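Local coordinates for putative iron binding protein (Bordetella pertussis Tohama I, PDB 1Y9U), which binds ferric iron through tyrosine side chains, probably as a periplasmic solute-binding protein for iron uptake, at residues S9-R14 with S54-L59; T76-S81 with G94-W99; A146-M151 with E161-G166; G202-A207 with R214-A219; V222-F227 with G293-D298. All coordinates share one frame; numbering follows the deposited sequence.

Interaction 1 (S9-R14 with S54-L59); sequences SLYTTR and SPADVL
Tyr-11 and Ala-56 meet face to methyl, just beside the parallel pairing of strands 7-12 and 58-62 in the sheet of one lobe of this periplasmic binding protein. Ala-56 CB stands 3.5 Å from the centroid of the Tyr-11 ring and only 7° off its normal, a clear CH-pi contact over the middle of the face. The ring is directed there by its first torsion, which places CG opposite the carbonyl carbon (chi1 -78°). The phenol end runs on to Pro-55, whose CD is 3.4 Å from Tyr-11 OH, while the hydroxyl itself is hydrogen-bonded to Glu-50, an acceptor shared with Ser-54 OG. Beyond the other end of the ring, Leu-59 CD2 touches Tyr-11 CB on the same face of the sheet. On the opposite face Leu-10 and Val-58 cross obliquely, with CD1 of the leucine 3.6 Å from CG1 of the valine.

The backbone evidence agrees with a parallel register of Leu-10 to Val-58 and Tyr-11 to Leu-59: Tyr-11 N donates to Val-58 O at 2.9 Å, and Ser-9 O accepts from both Asp-57 N and Val-58 N. Where the pairing begins, side chains take over. A water bridges Ser-9 OG, Pro-55 O and Asp-57 OD2, and Asn-35 also holds the serine hydroxyl. Asp-57 turns its carboxylate back to the neighbouring strand, its OD1 bonded to Asn-250 N, and its OD2 receives Ser-9 N on the anti lone pair at 2.8 Å with an N-H...O angle of 159°.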
# COMPACT_ATOMS: atom_id res chain seq x y z
N SER A 9 -0.30 6.17 23.37
CA SER A 9 -1.34 5.29 22.87
C SER A 9 -1.39 5.28 21.33
O SER A 9 -1.61 6.29 20.70
CB SER A 9 -2.71 5.67 23.44
OG SER A 9 -2.72 5.48 24.84
N LEU A 10 -1.19 4.10 20.77
CA LEU A 10 -1.24 3.90 19.31
C LEU A 10 -2.57 3.28 18.93
O LEU A 10 -2.82 2.14 19.29
CB LEU A 10 -0.11 2.99 18.88
CG LEU A 10 -0.09 2.59 17.39
CD1 LEU A 10 0.14 3.80 16.49
CD2 LEU A 10 0.96 1.52 17.15
N TYR A 11 -3.40 4.02 18.22
CA TYR A 11 -4.62 3.46 17.64
C TYR A 11 -4.28 3.01 16.23
O TYR A 11 -3.87 3.83 15.42
CB TYR A 11 -5.73 4.52 17.56
CG TYR A 11 -6.47 4.83 18.85
CD1 TYR A 11 -5.84 4.84 20.09
CD2 TYR A 11 -7.82 5.17 18.81
CE1 TYR A 11 -6.54 5.15 21.24
CE2 TYR A 11 -8.51 5.48 19.96
CZ TYR A 11 -7.87 5.46 21.16
OH TYR A 11 -8.57 5.78 22.30
N THR A 12 -4.48 1.73 15.94
CA THR A 12 -4.03 1.13 14.68
C THR A 12 -5.06 0.22 14.07
O THR A 12 -5.66 -0.59 14.76
CB THR A 12 -2.73 0.36 14.89
OG1 THR A 12 -2.39 -0.34 13.68
CG2 THR A 12 -2.86 -0.69 16.02
N THR A 13 -5.24 0.33 12.76
CA THR A 13 -6.09 -0.60 12.02
C THR A 13 -5.27 -1.76 11.47
O THR A 13 -5.82 -2.68 10.84
CB THR A 13 -6.83 0.10 10.87
OG1 THR A 13 -5.89 0.46 9.84
CG2 THR A 13 -7.50 1.43 11.31
N ARG A 14 -3.95 -1.71 11.66
CA ARG A 14 -3.06 -2.82 11.33
C ARG A 14 -2.96 -3.78 12.50
O ARG A 14 -2.77 -3.33 13.64
CB ARG A 14 -1.65 -2.30 11.00
CG ARG A 14 -1.62 -1.24 9.93
CD ARG A 14 -0.36 -1.31 9.08
NE ARG A 14 -0.48 -2.41 8.10
CZ ARG A 14 0.36 -2.61 7.09
NH1 ARG A 14 1.43 -1.85 6.93
NH2 ARG A 14 0.14 -3.59 6.26
N SER A 54 -9.96 12.11 23.99
CA SER A 54 -9.57 10.82 23.42
C SER A 54 -8.12 10.53 23.82
O SER A 54 -7.27 11.42 23.66
CB SER A 54 -9.67 10.84 21.90
OG SER A 54 -9.18 9.63 21.35
N PRO A 55 -7.83 9.34 24.34
CA PRO A 55 -6.46 8.96 24.69
C PRO A 55 -5.52 8.78 23.49
O PRO A 55 -4.33 8.62 23.71
CB PRO A 55 -6.62 7.59 25.36
CG PRO A 55 -8.04 7.43 25.63
CD PRO A 55 -8.78 8.26 24.67
N ALA A 56 -6.05 8.75 22.27
CA ALA A 56 -5.20 8.47 21.11
C ALA A 56 -4.07 9.48 20.95
O ALA A 56 -4.29 10.70 20.98
CB ALA A 56 -6.03 8.44 19.84
N ASP A 57 -2.86 8.97 20.73
CA ASP A 57 -1.68 9.78 20.46
C ASP A 57 -1.26 9.72 18.99
O ASP A 57 -1.01 10.75 18.37
CB ASP A 57 -0.51 9.35 21.36
CG ASP A 57 -0.71 9.76 22.79
OD1 ASP A 57 -0.97 10.95 23.00
OD2 ASP A 57 -0.57 8.96 23.73
N VAL A 58 -1.16 8.51 18.47
CA VAL A 58 -0.76 8.26 17.08
C VAL A 58 -1.82 7.37 16.44
O VAL A 58 -2.27 6.40 17.04
CB VAL A 58 0.61 7.56 17.03
CG1 VAL A 58 0.99 7.19 15.60
CG2 VAL A 58 1.69 8.44 17.64
N LEU A 59 -2.21 7.74 15.22
CA LEU A 59 -3.19 7.01 14.42
C LEU A 59 -2.44 6.34 13.28
O LEU A 59 -1.71 7.01 12.57
CB LEU A 59 -4.21 7.98 13.84
CG LEU A 59 -4.87 8.92 14.84
CD1 LEU A 59 -5.92 9.74 14.13
CD2 LEU A 59 -5.46 8.12 15.97
O HOH W 1 -2.74 7.93 25.80

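Interaction 2 (T76-S81 with G94-W99); sequences TQKIQS and GAEGSW
Glu-96 and Lys-78 bury the most surface here, and their charged ends close the contact on its exposed side. Lys-78 NZ lies 2.6 Å from Glu-96 OE2, a short salt bridge, yet the ammonium reaches that oxygen from above the carboxylate, 60° out of its plane. Both chains are extended beyond CG and cross one another at a slant, which brings Lys-78 CD to 3.7 Å from Glu-96 CB; aliphatic contact therefore accompanies the ionic one. The root of the lysine is packed as well, with its CB 3.1 Å from Glu-96 O.

Glu-96 and Gly-97 both have left-handed backbone angles, and Ser-98 N bonds to Ala-95 O, so the two form the middle of a tight turn resembling type I'. Ser-98, which also buries a large share, fastens this turn by giving OG to the same Ala-95 O, from the same face of the carbonyl as its own N. Gly-97 is pressed against the other chain: its CA is 3.2 Å from Ile-79 O in a CA-H...O contact. Ile-79 N bonds to Gly-97 O at 3.3 Å from well above the carbonyl plane, and only weakly to Glu-96 O. One water bridges Thr-76 OG1 and Ser-98 O; another lies within bonding distance of Gln-77 O and Gly-97 O.

The loop that precedes strand 100-112 is thus pinned to the chain leaving strand 76-77. Ile-79 packs on helix 251-261 and strand 237-245, whereas Thr-76 and Trp-99 both lean on helix 64-72.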
# COMPACT_ATOMS: atom_id res chain seq x y z
N THR A 76 -6.58 14.76 13.41
CA THR A 76 -5.12 14.88 13.42
C THR A 76 -4.65 16.30 13.74
O THR A 76 -5.44 17.26 13.71
CB THR A 76 -4.52 14.45 12.04
OG1 THR A 76 -4.80 15.42 11.03
CG2 THR A 76 -5.13 13.14 11.53
N GLN A 77 -3.36 16.43 14.04
CA GLN A 77 -2.71 17.73 14.11
C GLN A 77 -1.38 17.74 13.35
O GLN A 77 -0.75 16.68 13.14
CB GLN A 77 -2.46 18.16 15.57
CG GLN A 77 -1.47 17.29 16.31
CD GLN A 77 -1.34 17.70 17.77
OE1 GLN A 77 -1.75 16.97 18.65
NE2 GLN A 77 -0.76 18.86 18.00
N LYS A 78 -0.98 18.93 12.95
CA LYS A 78 0.25 19.20 12.23
C LYS A 78 1.43 19.08 13.18
O LYS A 78 1.32 19.46 14.34
CB LYS A 78 0.20 20.61 11.63
CG LYS A 78 -0.81 20.75 10.50
CD LYS A 78 -0.94 22.16 10.01
CE LYS A 78 -2.17 22.31 9.15
NZ LYS A 78 -2.01 23.42 8.17
N ILE A 79 2.53 18.52 12.71
CA ILE A 79 3.77 18.48 13.48
C ILE A 79 4.93 18.92 12.62
O ILE A 79 4.86 18.91 11.38
CB ILE A 79 4.05 17.09 14.12
CG1 ILE A 79 4.33 16.05 13.04
CG2 ILE A 79 2.90 16.67 15.05
CD1 ILE A 79 4.97 14.80 13.58
N GLN A 80 5.98 19.35 13.30
CA GLN A 80 7.22 19.76 12.67
C GLN A 80 8.27 18.80 13.17
O GLN A 80 8.44 18.59 14.38
CB GLN A 80 7.56 21.20 13.05
CG GLN A 80 6.60 22.22 12.46
CD GLN A 80 5.25 22.27 13.18
OE1 GLN A 80 5.19 22.36 14.40
NE2 GLN A 80 4.16 22.20 12.41
N SER A 81 8.94 18.15 12.22
CA SER A 81 9.95 17.17 12.55
C SER A 81 10.92 17.06 11.40
O SER A 81 10.59 16.57 10.34
CB SER A 81 9.33 15.79 12.84
OG SER A 81 10.34 14.80 12.92
N GLY A 94 2.22 14.50 3.99
CA GLY A 94 1.34 15.65 3.86
C GLY A 94 2.09 16.92 4.25
O GLY A 94 3.04 16.91 5.03
N ALA A 95 1.66 18.04 3.70
CA ALA A 95 2.22 19.33 4.09
C ALA A 95 2.12 19.59 5.61
O ALA A 95 1.16 19.16 6.27
CB ALA A 95 1.54 20.43 3.33
N GLU A 96 3.12 20.28 6.16
CA GLU A 96 3.11 20.70 7.57
C GLU A 96 2.97 19.52 8.54
O GLU A 96 2.40 19.65 9.62
CB GLU A 96 1.98 21.71 7.83
CG GLU A 96 1.97 22.90 6.88
CD GLU A 96 0.94 23.94 7.27
OE1 GLU A 96 1.12 24.58 8.33
OE2 GLU A 96 -0.06 24.12 6.54
N GLY A 97 3.49 18.37 8.14
CA GLY A 97 3.52 17.20 9.00
C GLY A 97 2.15 16.70 9.37
O GLY A 97 1.97 16.21 10.47
N SER A 98 1.21 16.74 8.43
CA SER A 98 -0.14 16.27 8.69
C SER A 98 -0.33 14.72 8.67
O SER A 98 -1.18 14.19 9.38
CB SER A 98 -1.10 16.94 7.69
OG SER A 98 -0.68 16.73 6.35
N TRP A 99 0.41 14.02 7.83
CA TRP A 99 0.43 12.55 7.76
C TRP A 99 1.74 12.14 7.11
O TRP A 99 2.36 12.93 6.40
CB TRP A 99 -0.75 11.97 6.95
CG TRP A 99 -0.86 12.51 5.57
CD1 TRP A 99 -1.61 13.57 5.16
CD2 TRP A 99 -0.20 12.00 4.41
NE1 TRP A 99 -1.42 13.79 3.82
CE2 TRP A 99 -0.58 12.83 3.33
CE3 TRP A 99 0.68 10.95 4.16
CZ2 TRP A 99 -0.10 12.62 2.03
CZ3 TRP A 99 1.16 10.76 2.88
CH2 TRP A 99 0.78 11.60 1.83
O HOH W 2 -2.59 16.50 10.47
O HOH W 3 0.54 14.43 12.37

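Interaction 3 (A146-M151 with E161-G166); sequences ALVAAM and EKWLRG
Trp-163 against Met-151 and Leu-164 against Val-148 are the main pairs by which 161-166 packs on 146-151, in a helical hairpin formed by helices 142-155 and 157-170 with a very short connection. The segment axes run at 141°, and their closest approach of 11.1 Å is a wide spacing, bridged chiefly by the Trp-163 and Met-151 side chains. Helix 142-155 also carries Tyr-143, which binds ferric iron in this protein although none is bound to this chain here; the Leu-147 side chain is about 7 Å from that of Tyr-143.

Trp-163 is the first residue of 161-166 to touch the other helix, and it buries the most. Its CG is anti to the backbone N (chi1 -176°), which carries the indole across to Met-151. The methionine bends at its last torsion and lays CE over the five-membered ring, 3.6 Å from the centroid and 18° off the normal. This CH-pi contact is joined by SD, placed obliquely 4.0 Å from the same centroid, so the pair is also a Met-aromatic contact. Leu-147 CD2 reaches the far end of the indole at CH2, 4.2 Å away, while Trp-163 NE1 is satisfied by Tyr-122 O.

Leu-164 follows. Helix 303-318 packs against its partner Val-148 as well, and the two side chains meet tip to tip, Leu-164 CD2 to Val-148 CG2, at 3.9 Å.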
# COMPACT_ATOMS: atom_id res chain seq x y z
N ALA A 146 -7.23 2.85 -6.64
CA ALA A 146 -6.09 3.73 -6.44
C ALA A 146 -5.21 3.81 -7.69
O ALA A 146 -4.71 4.87 -8.03
CB ALA A 146 -5.27 3.27 -5.25
N LEU A 147 -5.00 2.67 -8.37
CA LEU A 147 -4.17 2.64 -9.58
C LEU A 147 -4.86 3.45 -10.69
O LEU A 147 -4.23 4.23 -11.39
CB LEU A 147 -3.92 1.19 -10.04
CG LEU A 147 -3.19 1.02 -11.37
CD1 LEU A 147 -1.81 1.60 -11.33
CD2 LEU A 147 -3.14 -0.47 -11.78
N VAL A 148 -6.17 3.26 -10.82
CA VAL A 148 -6.98 4.01 -11.79
C VAL A 148 -6.93 5.51 -11.51
O VAL A 148 -6.79 6.31 -12.42
CB VAL A 148 -8.43 3.47 -11.84
CG1 VAL A 148 -9.32 4.31 -12.78
CG2 VAL A 148 -8.40 2.01 -12.31
N ALA A 149 -7.00 5.89 -10.24
CA ALA A 149 -6.93 7.30 -9.86
C ALA A 149 -5.58 7.91 -10.24
O ALA A 149 -5.51 9.01 -10.78
CB ALA A 149 -7.20 7.48 -8.36
N ALA A 150 -4.50 7.18 -10.01
CA ALA A 150 -3.18 7.65 -10.41
C ALA A 150 -3.09 7.78 -11.93
O ALA A 150 -2.47 8.70 -12.46
CB ALA A 150 -2.10 6.72 -9.88
N MET A 151 -3.70 6.84 -12.64
CA MET A 151 -3.70 6.89 -14.10
C MET A 151 -4.46 8.13 -14.62
O MET A 151 -4.02 8.75 -15.57
CB MET A 151 -4.29 5.61 -14.71
CG MET A 151 -4.09 5.51 -16.23
SD MET A 151 -4.64 3.92 -16.90
CE MET A 151 -3.30 2.84 -16.38
N GLU A 161 -10.11 5.64 -19.38
CA GLU A 161 -11.27 4.88 -19.78
C GLU A 161 -10.94 3.86 -20.87
O GLU A 161 -11.38 2.70 -20.83
CB GLU A 161 -12.38 5.83 -20.26
CG GLU A 161 -13.62 5.09 -20.70
CD GLU A 161 -14.72 5.98 -21.17
OE1 GLU A 161 -15.60 5.44 -21.89
OE2 GLU A 161 -14.72 7.19 -20.82
N LYS A 162 -10.15 4.29 -21.84
CA LYS A 162 -9.75 3.40 -22.93
C LYS A 162 -8.92 2.24 -22.39
O LYS A 162 -9.11 1.12 -22.81
CB LYS A 162 -8.97 4.19 -23.99
CG LYS A 162 -8.26 3.34 -25.04
CD LYS A 162 -7.84 4.19 -26.25
CE LYS A 162 -7.76 3.32 -27.47
NZ LYS A 162 -9.05 3.24 -28.23
N TRP A 163 -8.02 2.53 -21.45
CA TRP A 163 -7.25 1.48 -20.78
C TRP A 163 -8.17 0.49 -20.09
O TRP A 163 -8.03 -0.71 -20.26
CB TRP A 163 -6.28 2.10 -19.79
CG TRP A 163 -5.37 1.12 -19.12
CD1 TRP A 163 -4.28 0.56 -19.66
CD2 TRP A 163 -5.52 0.56 -17.81
NE1 TRP A 163 -3.69 -0.31 -18.77
CE2 TRP A 163 -4.43 -0.32 -17.61
CE3 TRP A 163 -6.44 0.74 -16.77
CZ2 TRP A 163 -4.23 -1.02 -16.42
CZ3 TRP A 163 -6.25 0.03 -15.59
CH2 TRP A 163 -5.15 -0.82 -15.43
N LEU A 164 -9.11 0.99 -19.30
CA LEU A 164 -10.04 0.12 -18.59
C LEU A 164 -10.82 -0.79 -19.54
O LEU A 164 -10.98 -1.98 -19.27
CB LEU A 164 -11.01 0.93 -17.73
CG LEU A 164 -10.41 1.49 -16.44
CD1 LEU A 164 -11.32 2.55 -15.86
CD2 LEU A 164 -10.12 0.35 -15.44
N ARG A 165 -11.32 -0.23 -20.64
CA ARG A 165 -12.07 -1.03 -21.60
C ARG A 165 -11.18 -2.10 -22.26
O ARG A 165 -11.62 -3.23 -22.45
CB ARG A 165 -12.69 -0.14 -22.67
CG ARG A 165 -13.83 0.69 -22.21
CD ARG A 165 -14.50 1.44 -23.39
NE ARG A 165 -15.38 2.48 -22.90
CZ ARG A 165 -16.58 2.25 -22.39
NH1 ARG A 165 -17.10 1.03 -22.36
NH2 ARG A 165 -17.31 3.25 -21.92
N GLY A 166 -9.93 -1.77 -22.55
CA GLY A 166 -9.01 -2.70 -23.17
C GLY A 166 -8.61 -3.82 -22.21
O GLY A 166 -8.49 -4.97 -22.59

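Interaction 4 (G202-A207 with R214-A219); sequences GHMKNA and RKWGDA
The corner between helices 198-206 and 212-218 is built on Met-204 and Lys-205 lying across Gly-217. At this crossing the segment axes approach to 7.2 Å, with a signed angle of -108°. So close a passage relies on the bare CA of Gly-217, which sits 3.8 Å from Met-204 CB. The Met-204 chain then continues past the second helix, and its SD comes 3.9 Å from Trp-216 CB, near the plane of the indole and at its edge.

Lys-205 extends over the glycine and bends at its last torsion (chi4 -78°), bringing NZ down on Gly-217 O at 2.8 Å, from 42° above the carbonyl plane. The ammonium also bonds to Ile-220 O and to a water that donates to Asp-218 OD1. Three oxygens thus hold it, and two are backbone carbonyls, of Gly-217 in the last turn of the helix and of Ile-220 in the strand that follows; a positive charge is probably favourable there.

Helix 198-206 is the one whose first turn carries Tyr-199 and Tyr-200, which bind ferric iron in this protein, although none is bound to this chain here. The Met-204 side chain is about 4 Å from that of Tyr-200 at nearest approach, so the crossing lies close behind this iron ligand.

On the outer side, Arg-214 bends at its second torsion beneath the end of helix 198-206. Its NH1 donates to Ala-207 O at 2.9 Å, with the acceptor in the guanidinium plane, and Lys-205 O lies over one face without a hydrogen bond. Arg-214 NE forms a salt bridge with Asp-218 OD1, one helical turn on, at 2.8 Å.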
# COMPACT_ATOMS: atom_id res chain seq x y z
N GLY A 202 5.93 -11.66 -1.64
CA GLY A 202 6.75 -11.85 -0.46
C GLY A 202 6.19 -12.96 0.42
O GLY A 202 6.93 -13.84 0.86
N HIS A 203 4.88 -12.97 0.68
CA HIS A 203 4.26 -14.03 1.46
C HIS A 203 4.37 -15.37 0.78
O HIS A 203 4.79 -16.34 1.39
CB HIS A 203 2.79 -13.70 1.71
CG HIS A 203 2.58 -12.63 2.74
ND1 HIS A 203 2.75 -12.86 4.09
CD2 HIS A 203 2.23 -11.33 2.62
CE1 HIS A 203 2.52 -11.74 4.76
NE2 HIS A 203 2.21 -10.80 3.89
N MET A 204 4.01 -15.45 -0.49
CA MET A 204 3.95 -16.74 -1.15
C MET A 204 5.32 -17.40 -1.34
O MET A 204 5.47 -18.59 -1.09
CB MET A 204 3.23 -16.62 -2.48
CG MET A 204 1.72 -16.32 -2.35
SD MET A 204 0.84 -16.26 -3.93
CE MET A 204 1.41 -14.71 -4.57
N LYS A 205 6.29 -16.62 -1.79
CA LYS A 205 7.62 -17.16 -2.05
C LYS A 205 8.37 -17.50 -0.77
O LYS A 205 9.25 -18.38 -0.78
CB LYS A 205 8.44 -16.23 -2.95
CG LYS A 205 7.96 -16.20 -4.38
CD LYS A 205 8.83 -15.33 -5.28
CE LYS A 205 8.43 -15.39 -6.78
NZ LYS A 205 8.92 -16.62 -7.46
N ASN A 206 8.01 -16.85 0.34
CA ASN A 206 8.58 -17.19 1.63
C ASN A 206 7.85 -18.32 2.34
O ASN A 206 8.32 -18.80 3.39
CB ASN A 206 8.65 -15.96 2.54
CG ASN A 206 9.85 -15.10 2.27
OD1 ASN A 206 10.99 -15.55 2.42
ND2 ASN A 206 9.61 -13.86 1.87
N ALA A 207 6.73 -18.76 1.78
CA ALA A 207 6.03 -19.91 2.34
C ALA A 207 6.88 -21.17 2.15
O ALA A 207 7.68 -21.28 1.22
CB ALA A 207 4.65 -20.08 1.72
N ARG A 214 3.43 -21.67 -1.53
CA ARG A 214 4.74 -21.72 -2.16
C ARG A 214 4.63 -22.21 -3.60
O ARG A 214 5.42 -21.79 -4.45
CB ARG A 214 5.72 -22.55 -1.33
CG ARG A 214 7.11 -22.65 -1.88
CD ARG A 214 7.78 -21.31 -2.17
NE ARG A 214 9.16 -21.50 -2.58
CZ ARG A 214 10.20 -21.58 -1.77
NH1 ARG A 214 10.07 -21.44 -0.47
NH2 ARG A 214 11.40 -21.80 -2.31
N LYS A 215 3.70 -23.11 -3.88
CA LYS A 215 3.51 -23.57 -5.26
C LYS A 215 3.09 -22.41 -6.16
O LYS A 215 3.58 -22.25 -7.27
CB LYS A 215 2.48 -24.71 -5.28
CG LYS A 215 2.36 -25.42 -6.58
CD LYS A 215 1.40 -26.59 -6.43
CE LYS A 215 1.41 -27.50 -7.61
NZ LYS A 215 0.61 -28.73 -7.30
N TRP A 216 2.19 -21.58 -5.65
CA TRP A 216 1.74 -20.41 -6.41
C TRP A 216 2.91 -19.42 -6.57
O TRP A 216 3.11 -18.84 -7.63
CB TRP A 216 0.57 -19.72 -5.73
CG TRP A 216 -0.67 -20.54 -5.58
CD1 TRP A 216 -0.84 -21.87 -5.90
CD2 TRP A 216 -1.91 -20.09 -5.04
NE1 TRP A 216 -2.12 -22.26 -5.59
CE2 TRP A 216 -2.79 -21.21 -5.05
CE3 TRP A 216 -2.37 -18.87 -4.53
CZ2 TRP A 216 -4.10 -21.13 -4.59
CZ3 TRP A 216 -3.67 -18.78 -4.08
CH2 TRP A 216 -4.53 -19.92 -4.13
N GLY A 217 3.67 -19.20 -5.50
CA GLY A 217 4.79 -18.27 -5.58
C GLY A 217 5.85 -18.73 -6.56
O GLY A 217 6.41 -17.95 -7.32
N ASP A 218 6.13 -20.04 -6.58
CA ASP A 218 7.16 -20.57 -7.46
C ASP A 218 6.75 -20.44 -8.94
O ASP A 218 7.62 -20.44 -9.82
CB ASP A 218 7.44 -22.04 -7.18
CG ASP A 218 8.36 -22.27 -6.02
OD1 ASP A 218 8.81 -21.32 -5.33
OD2 ASP A 218 8.70 -23.45 -5.73
N ALA A 219 5.45 -20.32 -9.22
CA ALA A 219 4.96 -20.29 -10.58
C ALA A 219 5.17 -18.95 -11.29
O ALA A 219 5.02 -18.89 -12.51
CB ALA A 219 3.49 -20.61 -10.59
O HOH W 4 9.65 -18.79 -5.64

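Interaction 5 (V222-F227 with G293-D298); sequences VVRPTF and GPLKVD
Arg-224 makes a direct hydrogen bond to the facing chain, through NH1 to Gly-293 O at 2.9 Å. The acceptor lies in the guanidinium plane, although the N-H comes in 57° above the plane of the carbonyl and so on no lone pair. Gly-293 is where the chain leaves helix 287-291 with positive phi.

Water-mediated bonds widen this grip. One water accepts from Arg-224 NH2 and donates to Gly-293 O; another accepts from NH1 and donates to Pro-294 O at 2.8 Å. The remaining nitrogen, NE, is taken by a salt bridge with Asp-106 of strand 100-112, and this probably sets the rotation of the guanidinium.

Packing is supplied by Leu-295, which crosses the arginine at about a right angle. Its CB covers one guanidinium face toward the rim, and CD1 lies 3.6 Å from Arg-224 CD. At the other end, Asp-298 OD2 comes 3.4 Å from Phe-227 CD1, ring and carboxylate planes turned 46° apart; Asp-298 OD1 accepts from Leu-300 N. Phe-227 also packs on helix 142-155.

The touching parts run in nearly the same direction, 26° apart, without strand pairing between them. The arrangement belongs to the lobe carrying the iron-binding tyrosines of this two-lobed solute-binding fold, the Arg-224 side chain being about 10 Å from that of Tyr-199.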
# COMPACT_ATOMS: atom_id res chain seq x y z
N VAL A 222 7.88 -11.36 -10.60
CA VAL A 222 7.37 -10.00 -10.55
C VAL A 222 8.06 -9.14 -11.60
O VAL A 222 9.29 -9.13 -11.73
CB VAL A 222 7.58 -9.39 -9.15
CG1 VAL A 222 7.40 -7.89 -9.15
CG2 VAL A 222 6.65 -10.04 -8.15
N VAL A 223 7.25 -8.40 -12.34
CA VAL A 223 7.73 -7.28 -13.14
C VAL A 223 6.99 -6.05 -12.61
O VAL A 223 5.76 -6.07 -12.54
CB VAL A 223 7.47 -7.49 -14.65
CG1 VAL A 223 7.81 -6.25 -15.44
CG2 VAL A 223 8.27 -8.66 -15.15
N ARG A 224 7.73 -5.01 -12.23
CA ARG A 224 7.12 -3.78 -11.74
C ARG A 224 6.85 -2.84 -12.90
O ARG A 224 7.80 -2.31 -13.49
CB ARG A 224 8.04 -3.08 -10.74
CG ARG A 224 8.31 -3.87 -9.46
CD ARG A 224 8.55 -2.95 -8.33
NE ARG A 224 8.87 -3.53 -7.04
CZ ARG A 224 10.10 -3.75 -6.59
NH1 ARG A 224 11.16 -3.63 -7.37
NH2 ARG A 224 10.28 -4.15 -5.33
N PRO A 225 5.59 -2.61 -13.26
CA PRO A 225 5.30 -1.66 -14.33
C PRO A 225 5.57 -0.24 -13.91
O PRO A 225 5.63 0.08 -12.72
CB PRO A 225 3.80 -1.85 -14.60
CG PRO A 225 3.43 -3.12 -13.91
CD PRO A 225 4.34 -3.19 -12.71
N THR A 226 5.73 0.63 -14.91
CA THR A 226 5.79 2.06 -14.67
C THR A 226 4.75 2.78 -15.49
O THR A 226 4.21 2.25 -16.47
CB THR A 226 7.16 2.60 -15.01
OG1 THR A 226 7.46 2.34 -16.40
CG2 THR A 226 8.26 1.93 -14.17
N PHE A 227 4.46 3.99 -15.07
CA PHE A 227 3.70 4.92 -15.91
C PHE A 227 4.57 5.45 -17.08
O PHE A 227 5.70 5.85 -16.88
CB PHE A 227 3.10 6.02 -15.04
CG PHE A 227 1.91 5.56 -14.25
CD1 PHE A 227 1.97 5.39 -12.86
CD2 PHE A 227 0.71 5.32 -14.88
CE1 PHE A 227 0.86 4.98 -12.16
CE2 PHE A 227 -0.40 4.92 -14.17
CZ PHE A 227 -0.32 4.74 -12.82
N GLY A 293 14.11 -6.65 -7.81
CA GLY A 293 14.98 -5.72 -8.52
C GLY A 293 14.73 -4.30 -8.07
O GLY A 293 14.01 -4.05 -7.12
N PRO A 294 15.33 -3.33 -8.76
CA PRO A 294 15.26 -1.94 -8.33
C PRO A 294 13.83 -1.39 -8.44
O PRO A 294 13.13 -1.63 -9.42
CB PRO A 294 16.20 -1.24 -9.31
CG PRO A 294 16.20 -2.10 -10.49
CD PRO A 294 16.14 -3.49 -9.98
N LEU A 295 13.39 -0.70 -7.40
CA LEU A 295 12.10 -0.04 -7.37
C LEU A 295 12.26 1.44 -7.72
O LEU A 295 13.04 2.13 -7.07
CB LEU A 295 11.45 -0.17 -5.98
CG LEU A 295 10.15 0.61 -5.74
CD1 LEU A 295 9.02 0.12 -6.61
CD2 LEU A 295 9.75 0.56 -4.27
N LYS A 296 11.56 1.89 -8.74
CA LYS A 296 11.41 3.30 -9.06
C LYS A 296 9.99 3.65 -8.64
O LYS A 296 9.02 3.12 -9.18
CB LYS A 296 11.62 3.55 -10.56
CG LYS A 296 11.62 5.00 -10.99
CD LYS A 296 12.71 5.83 -10.32
CE LYS A 296 13.06 7.10 -11.11
NZ LYS A 296 13.07 8.34 -10.25
N VAL A 297 9.87 4.52 -7.66
CA VAL A 297 8.58 4.92 -7.13
C VAL A 297 8.03 6.09 -7.93
O VAL A 297 8.74 7.04 -8.21
CB VAL A 297 8.68 5.33 -5.64
CG1 VAL A 297 7.36 5.81 -5.12
CG2 VAL A 297 9.24 4.20 -4.80
N ASP A 298 6.76 6.00 -8.33
CA ASP A 298 6.09 7.10 -9.00
C ASP A 298 6.32 8.39 -8.22
O ASP A 298 6.10 8.44 -7.01
CB ASP A 298 4.61 6.74 -9.10
CG ASP A 298 3.82 7.65 -9.99
OD1 ASP A 298 4.35 8.67 -10.51
OD2 ASP A 298 2.62 7.40 -10.20
O HOH W 5 13.09 -4.71 -4.65
O HOH W 6 11.77 -3.90 -10.33

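The five contacts follow one another along the chain without interleaving. Interactions 1 and 2 lie in one lobe, their centres about 16 Å apart, around strands 7-12, 58-62 and 76-77. Interactions 3, 4 and 5 belong to the other lobe, and the centres of interactions 1 and 3 are about 34 Å apart, on opposite sides of the chain's centre. Interactions 3 and 5 touch directly, Leu-147 CD1 lying 3.8 Å from Phe-227 CZ. Interaction 4 adjoins interaction 5 in sequence, helix 212-218 leading into strand 220-223. Interactions 1, 2 and 5 reach one sheet, which includes strands 100-112 and 237-245, while 3 and 4 are helix packings near the iron-binding tyrosines of this two-lobed protein.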